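Local coordinates for carbonic anhydrase (Coccomyxa sp. PA, PDB 3UCJ), which probably catalyses the reversible, zinc-dependent hydration of carbon dioxide to hydrogencarbonate as a member of the beta-class carbonic anhydrases, at residues E64-R69 with E87-H92. Numbering follows the deposited sequence.
Sequences EVFVQR and EYTVDH. With AZM (5-acetamido-1,3,4-thiadiazole-2-sulfonamide), chain I.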
loop_
_atom_site.group_PDB
_atom_site.type_symbol
_atom_site.label_atom_id
_atom_site.label_comp_id
_atom_site.label_asym_id
_atom_site.label_seq_id
_atom_site.Cartn_x
_atom_site.Cartn_y
_atom_site.Cartn_z
ATOM N N GLU A 64 17.712 -10.336 20.327
ATOM C CA GLU A 64 17.093 -11.649 20.172
ATOM C C GLU A 64 15.825 -11.744 19.318
ATOM O O GLU A 64 15.546 -12.813 18.745
ATOM C CB GLU A 64 16.729 -12.187 21.548
ATOM C CG GLU A 64 17.971 -12.390 22.444
ATOM C CD GLU A 64 17.575 -13.233 23.642
ATOM O OE1 GLU A 64 17.746 -12.782 24.768
ATOM O OE2 GLU A 64 17.022 -14.344 23.434
ATOM N N VAL A 65 15.030 -10.692 19.273
ATOM C CA VAL A 65 13.808 -10.757 18.512
ATOM C C VAL A 65 13.533 -9.477 17.725
ATOM O O VAL A 65 13.404 -8.428 18.285
ATOM C CB VAL A 65 12.621 -11.189 19.398
ATOM C CG1 VAL A 65 12.403 -10.221 20.470
ATOM C CG2 VAL A 65 11.369 -11.353 18.594
ATOM N N PHE A 66 13.486 -9.639 16.418
ATOM C CA PHE A 66 13.152 -8.617 15.456
ATOM C C PHE A 66 11.627 -8.529 15.446
ATOM O O PHE A 66 10.982 -9.524 15.461
ATOM C CB PHE A 66 13.651 -9.065 14.107
ATOM C CG PHE A 66 13.841 -7.976 13.100
ATOM C CD1 PHE A 66 15.073 -7.423 12.886
ATOM C CD2 PHE A 66 12.816 -7.579 12.309
ATOM C CE1 PHE A 66 15.263 -6.497 11.943
ATOM C CE2 PHE A 66 13.001 -6.640 11.372
ATOM C CZ PHE A 66 14.224 -6.093 11.175
ATOM N N VAL A 67 11.078 -7.326 15.395
ATOM C CA VAL A 67 9.662 -7.127 15.619
ATOM C C VAL A 67 8.892 -6.292 14.585
ATOM O O VAL A 67 9.286 -5.227 14.262
ATOM C CB VAL A 67 9.439 -6.511 16.989
ATOM C CG1 VAL A 67 8.020 -6.155 17.174
ATOM C CG2 VAL A 67 9.907 -7.448 18.073
ATOM N N GLN A 68 7.802 -6.848 14.090
ATOM C CA GLN A 68 6.763 -6.119 13.395
ATOM C C GLN A 68 5.518 -6.074 14.279
ATOM O O GLN A 68 5.092 -7.079 14.744
ATOM C CB GLN A 68 6.440 -6.776 12.067
ATOM C CG GLN A 68 5.038 -6.597 11.562
ATOM C CD GLN A 68 4.784 -5.293 10.840
ATOM O OE1 GLN A 68 3.693 -5.028 10.445
ATOM N NE2 GLN A 68 5.794 -4.522 10.651
ATOM N N ARG A 69 4.946 -4.897 14.486
ATOM C CA ARG A 69 3.713 -4.871 15.288
ATOM C C ARG A 69 2.781 -3.906 14.557
ATOM O O ARG A 69 3.204 -2.849 14.143
ATOM C CB ARG A 69 4.004 -4.310 16.701
ATOM C CG ARG A 69 4.562 -5.456 17.617
ATOM C CD ARG A 69 4.952 -4.807 18.946
ATOM N NE ARG A 69 3.778 -4.338 19.739
ATOM C CZ ARG A 69 3.864 -3.883 20.977
ATOM N NH1 ARG A 69 5.054 -3.770 21.619
ATOM N NH2 ARG A 69 2.780 -3.474 21.557
ATOM N N GLU A 87 11.100 -10.071 4.748
ATOM C CA GLU A 87 12.180 -10.293 3.743
ATOM C C GLU A 87 13.568 -10.035 4.389
ATOM O O GLU A 87 14.489 -10.904 4.275
ATOM C CB GLU A 87 12.052 -9.324 2.574
ATOM C CG GLU A 87 13.110 -9.575 1.512
ATOM C CD GLU A 87 12.958 -8.616 0.319
ATOM O OE1 GLU A 87 13.478 -7.516 0.463
ATOM O OE2 GLU A 87 12.448 -8.974 -0.761
ATOM N N TYR A 88 13.732 -8.941 5.115
ATOM C CA TYR A 88 15.030 -8.637 5.729
ATOM C C TYR A 88 15.501 -9.742 6.730
ATOM O O TYR A 88 16.680 -10.180 6.684
ATOM C CB TYR A 88 15.084 -7.234 6.364
ATOM C CG TYR A 88 16.485 -6.990 6.911
ATOM C CD1 TYR A 88 17.550 -6.862 6.017
ATOM C CD2 TYR A 88 16.716 -6.954 8.266
ATOM C CE1 TYR A 88 18.891 -6.679 6.487
ATOM C CE2 TYR A 88 18.028 -6.729 8.767
ATOM C CZ TYR A 88 19.120 -6.635 7.811
ATOM O OH TYR A 88 20.403 -6.445 8.337
ATOM N N THR A 89 14.577 -10.191 7.585
ATOM C CA THR A 89 14.883 -11.166 8.599
ATOM C C THR A 89 15.162 -12.533 7.981
ATOM O O THR A 89 16.127 -13.180 8.430
ATOM C CB THR A 89 13.805 -11.364 9.712
ATOM O OG1 THR A 89 12.576 -11.675 9.062
ATOM C CG2 THR A 89 13.718 -10.043 10.554
ATOM N N VAL A 90 14.371 -12.950 6.993
ATOM C CA VAL A 90 14.510 -14.307 6.468
ATOM C C VAL A 90 15.759 -14.348 5.548
ATOM O O VAL A 90 16.575 -15.307 5.605
ATOM C CB VAL A 90 13.252 -14.776 5.706
ATOM C CG1 VAL A 90 13.494 -16.046 4.938
ATOM C CG2 VAL A 90 12.010 -14.982 6.677
ATOM N N ASP A 91 15.882 -13.354 4.687
ATOM C CA ASP A 91 16.894 -13.420 3.631
ATOM C C ASP A 91 18.269 -12.941 4.089
ATOM O O ASP A 91 19.338 -13.477 3.605
ATOM C CB ASP A 91 16.478 -12.631 2.420
ATOM C CG ASP A 91 15.302 -13.238 1.684
ATOM O OD1 ASP A 91 14.811 -14.336 2.020
ATOM O OD2 ASP A 91 14.907 -12.651 0.660
ATOM N N HIS A 92 18.335 -11.952 4.977
ATOM C CA HIS A 92 19.605 -11.383 5.349
ATOM C C HIS A 92 20.024 -11.773 6.719
ATOM O O HIS A 92 21.158 -12.214 6.951
ATOM C CB HIS A 92 19.550 -9.874 5.256
ATOM C CG HIS A 92 19.441 -9.367 3.867
ATOM N ND1 HIS A 92 20.537 -8.969 3.133
ATOM C CD2 HIS A 92 18.359 -9.119 3.098
ATOM C CE1 HIS A 92 20.139 -8.510 1.958
ATOM N NE2 HIS A 92 18.823 -8.606 1.909
HETATM C C1 AZM I . 17.864 -3.044 9.287
HETATM C C2 AZM I . 18.657 -3.475 7.040
HETATM C C3 AZM I . 18.061 -3.242 4.764
HETATM C C4 AZM I . 18.306 -3.553 3.315
HETATM N N1 AZM I . 17.902 -1.704 11.629
HETATM N N2 AZM I . 19.623 -3.611 7.926
HETATM N N3 AZM I . 19.175 -3.409 9.324
HETATM N N4 AZM I . 18.964 -3.565 5.702
HETATM O O1 AZM I . 17.039 -4.015 11.469
HETATM O O2 AZM I . 15.835 -2.234 10.132
HETATM O O3 AZM I . 17.016 -2.658 5.064
HETATM S S1 AZM I . 17.084 -2.751 10.795
HETATM S S2 AZM I . 17.172 -3.015 7.717
#
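In the beta-alpha-beta crossover that runs from strand 65-70 through helix 80-92 to strand 97-103, Phe-66 leans from the strand onto Tyr-88 and Thr-89 of the helix, and this aromatic wall lines one side of an acetazolamide site that is probably completed by the zinc site of a neighbouring subunit. The Phe-66 ring is swung out by a chi1 of -159°, which sets CG anti to the backbone N and carries the ring against the methyl of Thr-89. That methyl, CG2, lies over one face of the ring in a CH-pi contact, although it is modelled too close for the exact spacing to be trusted. It is oriented by the other branch of the threonine, whose OG1 hydrogen-bonds back to the carbonyl oxygens of Cys-85 and Leu-86 in the preceding helical turn. Leu-43 of the neighbouring strand touches both Phe-66 and Thr-89, tying the junction to the sheet.

The two aromatic side chains cross at about a right angle: Phe-66 CZ meets Tyr-88 CD2 at 3.9 Å, near the plane of the tyrosine ring and at its edge. This leaves a face of Tyr-88 to the inhibitor, whose thiadiazole lies roughly parallel to the phenol and offset toward its rim, with C2 3.3 Å from Tyr-88 CE1. Sulfonamide O1 comes in at the edge of the Phe-66 ring, near its plane, 3.1 Å from CE1. Gln-38 adds a hydrogen bond to the ligand through NE2. Were Tyr-88 replaced by an alanine, the thiadiazole would probably lose its flat platform, and the rim of Phe-66 its aromatic neighbour. Phe-66 also packs on Ala-48 of the second subunit, beside that chain's zinc ligand Cys-47, consistent with the beta-class active site shared across a subunit interface, one chain probably supplying the aromatic wall and the other the zinc.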